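Local coordinates for tellurite resistance protein of COG3793 (PDB 2OU3), which binds zinc and indole-3-carbaldehyde and is probably linked to tellurite resistance, at residues 51-54 with 55-59. Sequence-based numbering, arbitrary orientation.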
ATOM      1  N   LYS A  51       7.816  -2.419 -16.246  1.00 18.22           N
ATOM      2  CA  LYS A  51       7.362  -3.810 -16.009  1.00 20.87           C
ATOM      3  C   LYS A  51       7.722  -4.293 -14.609  1.00 18.75           C
ATOM      4  O   LYS A  51       6.921  -4.977 -13.940  1.00 17.63           O
ATOM      5  CB  LYS A  51       7.903  -4.804 -17.063  1.00 21.32           C
ATOM      6  CG  LYS A  51       7.211  -6.220 -16.942  1.00 20.93           C
ATOM      7  CD  LYS A  51       7.438  -7.108 -18.151  1.00 27.48           C
ATOM      8  CE  LYS A  51       6.732  -8.450 -17.979  1.00 27.05           C
ATOM      9  NZ  LYS A  51       6.733  -9.281 -19.227  1.00 29.60           N
ATOM     10  N   ASP A  52       8.914  -3.916 -14.145  1.00 19.17           N
ATOM     11  CA  ASP A  52       9.351  -4.285 -12.811  1.00 19.01           C
ATOM     12  C   ASP A  52       8.461  -3.728 -11.722  1.00 16.52           C
ATOM     13  O   ASP A  52       8.187  -4.437 -10.760  1.00 16.11           O
ATOM     14  CB  ASP A  52      10.773  -3.877 -12.528  1.00 18.54           C
ATOM     15  CG  ASP A  52      11.772  -4.701 -13.314  1.00 26.24           C
ATOM     16  OD1 ASP A  52      11.358  -5.702 -13.947  1.00 35.17           O
ATOM     17  OD2 ASP A  52      12.964  -4.328 -13.318  1.00 38.49           O
ATOM     18  N   TRP A  53       8.031  -2.478 -11.862  1.00 15.34           N
ATOM     19  CA  TRP A  53       7.089  -1.901 -10.910  1.00 16.66           C
ATOM     20  C   TRP A  53       5.758  -2.666 -10.878  1.00 15.66           C
ATOM     21  O   TRP A  53       5.172  -2.939  -9.801  1.00 16.17           O
ATOM     22  CB  TRP A  53       6.850  -0.458 -11.299  1.00 20.09           C
ATOM     23  CG  TRP A  53       6.183   0.332 -10.249  1.00 19.35           C
ATOM     24  CD1 TRP A  53       6.796   1.101  -9.299  1.00 21.96           C
ATOM     25  CD2 TRP A  53       4.780   0.481 -10.046  1.00 17.48           C
ATOM     26  NE1 TRP A  53       5.861   1.713  -8.532  1.00 16.52           N
ATOM     27  CE2 TRP A  53       4.613   1.343  -8.951  1.00 21.74           C
ATOM     28  CE3 TRP A  53       3.641  -0.048 -10.675  1.00 15.79           C
ATOM     29  CZ2 TRP A  53       3.361   1.701  -8.467  1.00 22.47           C
ATOM     30  CZ3 TRP A  53       2.403   0.287 -10.171  1.00 22.74           C
ATOM     31  CH2 TRP A  53       2.277   1.167  -9.079  1.00 22.37           C
ATOM     32  N   ALA A  54       5.265  -3.021 -12.051  1.00 14.88           N
ATOM     33  CA  ALA A  54       3.997  -3.750 -12.167  1.00 13.99           C
ATOM     34  C   ALA A  54       4.087  -5.129 -11.482  1.00 14.13           C
ATOM     35  O   ALA A  54       3.177  -5.533 -10.746  1.00 15.17           O
ATOM     36  CB  ALA A  54       3.631  -3.914 -13.632  1.00 14.24           C
ATOM     37  N   LEU A  55       5.194  -5.844 -11.734  1.00 13.83           N
ATOM     38  CA  LEU A  55       5.421  -7.165 -11.144  1.00 15.03           C
ATOM     39  C   LEU A  55       5.558  -7.077  -9.637  1.00 14.14           C
ATOM     40  O   LEU A  55       5.040  -7.934  -8.907  1.00 15.59           O
ATOM     41  CB  LEU A  55       6.676  -7.812 -11.720  1.00 14.68           C
ATOM     42  CG  LEU A  55       6.685  -8.317 -13.155  1.00 26.19           C
ATOM     43  CD1 LEU A  55       8.037  -8.937 -13.466  1.00 30.42           C
ATOM     44  CD2 LEU A  55       5.677  -9.333 -13.338  1.00 20.58           C
ATOM     45  N   GLY A  56       6.220  -6.016  -9.168  1.00 13.94           N
ATOM     46  CA  GLY A  56       6.393  -5.806  -7.726  1.00 13.36           C
ATOM     47  C   GLY A  56       5.058  -5.505  -7.047  1.00 12.51           C
ATOM     48  O   GLY A  56       4.773  -5.988  -5.947  1.00 14.87           O
ATOM     49  N   PHE A  57       4.231  -4.707  -7.710  1.00 12.75           N
ATOM     50  CA  PHE A  57       2.907  -4.356  -7.211  1.00 13.78           C
ATOM     51  C   PHE A  57       2.093  -5.640  -7.114  1.00 14.98           C
ATOM     52  O   PHE A  57       1.550  -5.948  -6.074  1.00 13.83           O
ATOM     53  CB  PHE A  57       2.303  -3.337  -8.173  1.00 14.47           C
ATOM     54  CG  PHE A  57       0.941  -2.849  -7.814  1.00 14.65           C
ATOM     55  CD1 PHE A  57       0.575  -2.604  -6.499  1.00 18.77           C
ATOM     56  CD2 PHE A  57       0.047  -2.553  -8.841  1.00 16.88           C
ATOM     57  CE1 PHE A  57      -0.683  -2.109  -6.196  1.00 19.54           C
ATOM     58  CE2 PHE A  57      -1.228  -2.067  -8.540  1.00 22.04           C
ATOM     59  CZ  PHE A  57      -1.584  -1.852  -7.239  1.00 17.24           C
ATOM     60  N   CYS A  58       2.148  -6.468  -8.165  1.00 13.98           N
ATOM     61  CA  CYS A  58       1.395  -7.705  -8.189  1.00 14.93           C
ATOM     62  C   CYS A  58       1.902  -8.675  -7.115  1.00 16.07           C
ATOM     63  O   CYS A  58       1.121  -9.256  -6.359  1.00 13.30           O
ATOM     64  CB  CYS A  58       1.431  -8.333  -9.587  1.00 16.62           C
ATOM     65  SG  CYS A  58       0.509  -9.883  -9.731  1.00 18.09           S
ATOM     66  N   ALA A  59       3.220  -8.806  -6.996  1.00 14.00           N
ATOM     67  CA  ALA A  59       3.810  -9.705  -5.984  1.00 15.46           C
ATOM     68  C   ALA A  59       3.401  -9.332  -4.572  1.00 16.20           C
ATOM     69  O   ALA A  59       3.211 -10.237  -3.733  1.00 16.63           O
ATOM     70  CB  ALA A  59       5.336  -9.723  -6.091  1.00 15.50           C
TER
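Trp53 and Phe57, one turn apart on helix 48-60, point the same way and lie side by side. Trp53 CZ3 comes within 3.9 Å of Phe57 CD2, and Trp53 CH2 sits over one face of the Phe57 ring, offset toward its rim. The planes are inclined at 41° with the centres of the Trp53 six-membered ring and the Phe57 ring 5.4 Å apart, an oblique pairing. In both residues CG is anti to the backbone N (chi1 -166° for Trp53), which swings the two rings out on one flank of the helix. There they meet Trp12 of the second subunit, which approaches Trp53 edge-to-face; Phe57 also has edge-to-face neighbours in Phe17 and Trp61, the latter part of an indole-3-carbaldehyde pocket.

Ala54 and Cys58 occupy the tightly packed inner side, where Met33 of helix 26-41 touches both, while Leu55 packs on Leu71 of helix 65-73 and on Leu8 of the second subunit. Cys58 N donates to Ala54 O at 2.9 Å, in the same i to i+4 series as the bond from Leu55 N to Lys51 O. The latter bond is nearly straight, with an N-H...O angle of 163°, and Leu55 CG rests 3.4 Å from Lys51 O.

The looser, solvent side belongs to Asp52, which is exposed and whose CB points away from residues 55-59, while Asp52 O accepts Gly56 N at 3.0 Å. Lys51, in contrast, runs fully extended to hydrogen-bond through NZ with the carbonyl oxygens of Leu71, Lys72 and Tyr74 at the C-terminal end of helix 65-73. Thus one short helical segment divides its chemistry by flank: aromatic and aliphatic groups serve the core and the dimer interface, while the lysine ammonium probably offsets the negative end of a neighbouring helix dipole.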